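Local coordinates for putative DNA-binding protein (Ralstonia eutropha, PDB 3HWU) that is of unknown function, a putative DNA-binding protein built on a PCC (DUF296) domain, at residues G79-H91 / R128-L142. Residues are numbered along the deposited sequence; the frame is centred on the assembly and turned at random. Where two conformers were deposited one is given.
Sequences GSIAWKEGKPSIH and RLDRFVDPEIQANVL
The backbone oxygen of S89 is gripped by three N-H donors: A82 N, its neighbour in the antiparallel hairpin of strands 72-84 and 87-97, and R131 NE and NH2, reaching in from the C-terminal hairpin 131-134/139-142. This hairpin packs against the antiparallel sheet of the PCC-domain fold, crossing the strand pair 79-84/87-91, a worked example of one arginine pinning a β-hairpin to a sheet. R131 takes S89 O side-on, NH2 at 3.0 Å and NE at 3.3 Å; the oxygen lies in the guanidinium plane, although NE stands above the carbonyl plane. Extended from CG to NE (chi3 -162°), the chain places the group between A82 CB over one face and H91 CB over the other, packing that steadies its plane, and there NH2 also gives S80 OG a nearly straight bond of 2.8 Å. E119 of the second subunit forms a salt bridge with R131 NH1 and hydrogen bonds with S80 OG and H91 ND1, which ties this contact to the next subunit and would probably help balance the arginine's charge.

The backbones are joined next to R131: its N donates to W83 O at 2.9 Å, while W83 N reaches L129 O only weakly, W83 and D130 forming a single β bridge. Next to them the guanidinium of R128 lies flat on the W83 indole, the planes 10° apart and CZ 3.4 Å from the centroid of the five-membered ring, a cation-pi stack. A bend at chi2 (78°) folds the arginine back over the ring, whose other face meets P88 CA and whose NE1 bonds to I38 O. Two waters link R128 NH2 to the type I' turn at G86: one accepts from G86 N and NH2; the other accepts from NH2 and donates to G86 O at 2.9 Å.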
loop_
_atom_site.group_PDB
_atom_site.type_symbol
_atom_site.label_atom_id
_atom_site.label_comp_id
_atom_site.label_asym_id
_atom_site.label_seq_id
_atom_site.Cartn_x
_atom_site.Cartn_y
_atom_site.Cartn_z
ATOM N N GLY A 79 6.123 0.526 4.718
ATOM C CA GLY A 79 7.095 0.873 5.754
ATOM C C GLY A 79 8.084 1.940 5.385
ATOM O O GLY A 79 7.921 2.614 4.357
ATOM N N SER A 80 9.051 2.142 6.257
ATOM C CA SER A 80 10.115 3.118 6.061
ATOM C C SER A 80 11.453 2.581 6.496
ATOM O O SER A 80 11.564 1.725 7.370
ATOM C CB SER A 80 9.832 4.425 6.800
ATOM O OG SER A 80 9.707 4.218 8.194
ATOM N N ILE A 81 12.490 3.134 5.853
ATOM C CA ILE A 81 13.905 2.940 6.230
ATOM C C ILE A 81 14.427 4.213 6.842
ATOM O O ILE A 81 14.315 5.299 6.247
ATOM C CB ILE A 81 14.778 2.604 5.015
ATOM C CG1 ILE A 81 14.245 1.345 4.297
ATOM C CG2 ILE A 81 16.242 2.384 5.409
ATOM C CD1 ILE A 81 15.049 0.908 3.023
ATOM N N ALA A 82 14.991 4.092 8.040
ATOM C CA ALA A 82 15.688 5.169 8.704
ATOM C C ALA A 82 16.789 4.524 9.560
ATOM O O ALA A 82 17.178 3.385 9.307
ATOM C CB ALA A 82 14.738 6.078 9.492
ATOM N N TRP A 83 17.323 5.289 10.501
ATOM C CA TRP A 83 18.504 4.893 11.277
ATOM C C TRP A 83 18.274 5.099 12.758
ATOM O O TRP A 83 17.504 5.959 13.152
ATOM C CB TRP A 83 19.734 5.676 10.800
ATOM C CG TRP A 83 19.977 5.416 9.353
ATOM C CD1 TRP A 83 19.374 6.043 8.296
ATOM C CD2 TRP A 83 20.813 4.385 8.791
ATOM N NE1 TRP A 83 19.773 5.459 7.137
ATOM C CE2 TRP A 83 20.675 4.460 7.401
ATOM C CE3 TRP A 83 21.707 3.462 9.331
ATOM C CZ2 TRP A 83 21.361 3.636 6.535
ATOM C CZ3 TRP A 83 22.400 2.644 8.468
ATOM C CH2 TRP A 83 22.236 2.739 7.089
ATOM N N LYS A 84 18.939 4.293 13.574
ATOM C CA LYS A 84 18.940 4.530 15.000
ATOM C C LYS A 84 20.254 4.007 15.554
ATOM O O LYS A 84 20.626 2.850 15.357
ATOM C CB LYS A 84 17.733 3.860 15.672
ATOM C CG LYS A 84 17.675 4.161 17.182
ATOM C CD LYS A 84 16.362 3.794 17.792
ATOM C CE LYS A 84 16.357 4.093 19.340
ATOM N NZ LYS A 84 15.211 3.492 20.084
ATOM N N GLU A 85 20.982 4.900 16.218
ATOM C CA GLU A 85 22.280 4.524 16.828
ATOM C C GLU A 85 23.203 3.908 15.799
ATOM O O GLU A 85 23.898 2.913 16.061
ATOM C CB GLU A 85 22.032 3.594 18.008
ATOM C CG GLU A 85 21.433 4.368 19.147
ATOM C CD GLU A 85 20.623 3.551 20.106
ATOM O OE1 GLU A 85 20.721 2.286 20.115
ATOM O OE2 GLU A 85 19.890 4.198 20.885
ATOM N N GLY A 86 23.184 4.491 14.605
ATOM C CA GLY A 86 24.072 4.087 13.546
ATOM C C GLY A 86 23.707 2.856 12.734
ATOM O O GLY A 86 24.442 2.465 11.821
ATOM N N LYS A 87 22.609 2.212 13.101
ATOM C CA LYS A 87 22.163 0.971 12.471
ATOM C C LYS A 87 20.862 1.232 11.736
ATOM O O LYS A 87 20.083 2.093 12.157
ATOM C CB LYS A 87 21.900 -0.099 13.524
ATOM C CG LYS A 87 23.170 -0.442 14.353
ATOM C CD LYS A 87 22.930 -1.617 15.281
ATOM C CE LYS A 87 22.106 -1.235 16.449
ATOM N N PRO A 88 20.624 0.482 10.658
ATOM C CA PRO A 88 19.341 0.663 9.993
ATOM C C PRO A 88 18.192 0.312 10.903
ATOM O O PRO A 88 18.269 -0.652 11.662
ATOM C CB PRO A 88 19.406 -0.277 8.787
ATOM C CG PRO A 88 20.720 -0.815 8.746
ATOM C CD PRO A 88 21.453 -0.522 10.006
ATOM N N SER A 89 17.125 1.078 10.776
ATOM C CA SER A 89 15.934 0.947 11.604
ATOM C C SER A 89 14.721 0.893 10.707
ATOM O O SER A 89 14.295 1.909 10.145
ATOM C CB SER A 89 15.825 2.119 12.566
ATOM O OG SER A 89 14.663 2.046 13.359
ATOM N N ILE A 90 14.273 -0.342 10.433
ATOM C CA ILE A 90 13.160 -0.580 9.504
ATOM C C ILE A 90 11.871 -0.565 10.330
ATOM O O ILE A 90 11.749 -1.212 11.375
ATOM C CB ILE A 90 13.315 -1.939 8.764
ATOM C CG1 ILE A 90 14.654 -2.121 8.077
ATOM C CG2 ILE A 90 12.229 -2.150 7.729
ATOM C CD1 ILE A 90 15.048 -1.050 7.105
ATOM N N HIS A 91 10.865 0.140 9.852
ATOM C CA HIS A 91 9.547 0.209 10.460
ATOM C C HIS A 91 8.594 -0.281 9.402
ATOM O O HIS A 91 8.406 0.376 8.370
ATOM C CB HIS A 91 9.196 1.640 10.847
ATOM C CG HIS A 91 7.885 1.775 11.512
ATOM N ND1 HIS A 91 7.222 2.979 11.643
ATOM C CD2 HIS A 91 7.102 0.842 12.099
ATOM C CE1 HIS A 91 6.104 2.776 12.318
ATOM N NE2 HIS A 91 6.011 1.486 12.608
ATOM N N ARG A 128 19.164 12.150 5.598
ATOM C CA ARG A 128 19.468 11.137 6.580
ATOM C C ARG A 128 18.548 11.338 7.777
ATOM O O ARG A 128 18.620 12.381 8.449
ATOM C CB ARG A 128 20.970 11.208 6.964
ATOM C CG ARG A 128 21.443 10.309 8.121
ATOM C CD ARG A 128 21.650 8.881 7.757
ATOM N NE ARG A 128 22.117 8.248 9.003
ATOM C CZ ARG A 128 22.772 7.114 9.079
ATOM N NH1 ARG A 128 23.107 6.464 8.002
ATOM N NH2 ARG A 128 23.122 6.647 10.286
ATOM N N LEU A 129 17.710 10.333 8.079
ATOM C CA LEU A 129 16.747 10.449 9.165
ATOM C C LEU A 129 17.006 9.416 10.251
ATOM O O LEU A 129 17.282 8.249 9.957
ATOM C CB LEU A 129 15.310 10.296 8.655
ATOM C CG LEU A 129 14.805 11.235 7.577
ATOM C CD1 LEU A 129 13.318 10.893 7.249
ATOM C CD2 LEU A 129 15.024 12.690 7.953
ATOM N N ASP A 130 16.933 9.845 11.516
ATOM C CA ASP A 130 16.937 8.905 12.629
ATOM C C ASP A 130 15.547 8.790 13.249
ATOM O O ASP A 130 14.689 9.667 13.093
ATOM C CB ASP A 130 17.951 9.283 13.717
ATOM C CG ASP A 130 19.373 8.947 13.328
ATOM O OD1 ASP A 130 19.802 9.428 12.226
ATOM O OD2 ASP A 130 20.030 8.199 14.114
ATOM N N ARG A 131 15.331 7.659 13.891
ATOM C CA ARG A 131 14.195 7.454 14.754
ATOM C C ARG A 131 14.649 7.729 16.172
ATOM O O ARG A 131 15.827 7.500 16.520
ATOM C CB ARG A 131 13.746 6.003 14.709
ATOM C CG ARG A 131 13.300 5.530 13.436
ATOM C CD ARG A 131 12.408 4.180 13.510
ATOM N NE ARG A 131 12.433 3.658 12.189
ATOM C CZ ARG A 131 11.590 4.036 11.219
ATOM N NH1 ARG A 131 10.540 4.795 11.479
ATOM N NH2 ARG A 131 11.830 3.651 9.989
ATOM N N PHE A 132 13.728 8.187 16.995
ATOM C CA PHE A 132 14.047 8.529 18.398
ATOM C C PHE A 132 12.850 8.123 19.233
ATOM O O PHE A 132 11.718 8.091 18.756
ATOM C CB PHE A 132 14.288 10.074 18.537
ATOM C CG PHE A 132 13.041 10.902 18.291
ATOM C CD1 PHE A 132 12.632 11.176 16.959
ATOM C CD2 PHE A 132 12.228 11.361 19.348
ATOM C CE1 PHE A 132 11.421 11.854 16.683
ATOM C CE2 PHE A 132 11.043 12.080 19.084
ATOM C CZ PHE A 132 10.641 12.333 17.770
ATOM N N VAL A 133 13.065 7.928 20.532
ATOM C CA VAL A 133 11.975 7.669 21.450
ATOM C C VAL A 133 11.293 8.984 21.792
ATOM O O VAL A 133 11.928 9.898 22.303
ATOM C CB VAL A 133 12.457 6.964 22.747
ATOM C CG1 VAL A 133 11.259 6.686 23.623
ATOM C CG2 VAL A 133 13.201 5.679 22.381
ATOM N N ASP A 134 9.988 9.042 21.525
ATOM C CA ASP A 134 9.116 10.166 21.871
ATOM C C ASP A 134 8.719 10.028 23.340
ATOM O O ASP A 134 7.893 9.184 23.697
ATOM C CB ASP A 134 7.869 10.201 20.971
ATOM C CG ASP A 134 6.916 11.331 21.299
ATOM O OD1 ASP A 134 6.849 11.751 22.492
ATOM O OD2 ASP A 134 6.205 11.754 20.346
ATOM N N PRO A 135 9.290 10.874 24.199
ATOM C CA PRO A 135 9.066 10.685 25.636
ATOM C C PRO A 135 7.630 10.869 26.088
ATOM O O PRO A 135 7.275 10.379 27.144
ATOM C CB PRO A 135 10.006 11.694 26.267
ATOM C CG PRO A 135 10.180 12.754 25.255
ATOM C CD PRO A 135 10.090 12.078 23.927
ATOM N N GLU A 136 6.806 11.484 25.263
ATOM C CA GLU A 136 5.396 11.631 25.607
ATOM C C GLU A 136 4.634 10.321 25.490
ATOM O O GLU A 136 3.631 10.100 26.161
ATOM C CB GLU A 136 4.766 12.750 24.762
ATOM C CG GLU A 136 5.384 14.132 25.035
ATOM N N ILE A 137 5.105 9.414 24.658
ATOM C CA ILE A 137 4.443 8.137 24.430
ATOM C C ILE A 137 5.273 6.871 24.634
ATOM O O ILE A 137 4.736 5.750 24.564
ATOM C CB ILE A 137 3.926 8.041 22.974
ATOM C CG1 ILE A 137 5.055 8.252 21.941
ATOM C CG2 ILE A 137 2.815 9.040 22.790
ATOM C CD1 ILE A 137 4.659 7.905 20.523
ATOM N N GLN A 138 6.581 6.998 24.802
ATOM C CA GLN A 138 7.434 5.831 25.053
ATOM C C GLN A 138 7.403 4.891 23.851
ATOM O O GLN A 138 7.257 3.666 23.984
ATOM C CB GLN A 138 7.023 5.072 26.325
ATOM C CG GLN A 138 7.075 5.897 27.555
ATOM C CD GLN A 138 8.386 6.571 27.725
ATOM O OE1 GLN A 138 9.454 5.965 27.555
ATOM N NE2 GLN A 138 8.337 7.833 28.089
ATOM N N ALA A 139 7.493 5.486 22.655
ATOM C CA ALA A 139 7.585 4.727 21.392
ATOM C C ALA A 139 8.534 5.435 20.433
ATOM O O ALA A 139 8.707 6.661 20.492
ATOM C CB ALA A 139 6.210 4.594 20.762
ATOM N N ASN A 140 9.142 4.651 19.551
ATOM C CA ASN A 140 9.999 5.185 18.496
ATOM C C ASN A 140 9.182 5.946 17.459
ATOM O O ASN A 140 8.169 5.425 17.011
ATOM C CB ASN A 140 10.775 4.072 17.791
ATOM C CG ASN A 140 11.875 3.516 18.633
ATOM O OD1 ASN A 140 11.942 2.297 18.860
ATOM N ND2 ASN A 140 12.731 4.376 19.123
ATOM N N VAL A 141 9.658 7.113 17.074
ATOM C CA VAL A 141 9.033 7.923 16.036
ATOM C C VAL A 141 10.127 8.377 15.064
ATOM O O VAL A 141 11.277 8.646 15.447
ATOM C CB VAL A 141 8.352 9.166 16.652
ATOM C CG1 VAL A 141 7.853 10.122 15.584
ATOM C CG2 VAL A 141 7.216 8.756 17.625
ATOM N N LEU A 142 9.762 8.515 13.782
ATOM C CA LEU A 142 10.671 9.009 12.767
ATOM C C LEU A 142 10.858 10.511 12.904
ATOM O O LEU A 142 9.893 11.247 12.854
ATOM C CB LEU A 142 10.105 8.664 11.385
ATOM C CG LEU A 142 10.942 8.977 10.147
ATOM C CD1 LEU A 142 12.357 8.356 10.234
ATOM C CD2 LEU A 142 10.195 8.509 8.886
HETATM O O HOH W 1 20.184 7.591 16.444
HETATM O O HOH W 2 22.159 6.926 13.354
HETATM O O HOH W 3 25.145 4.640 10.104
#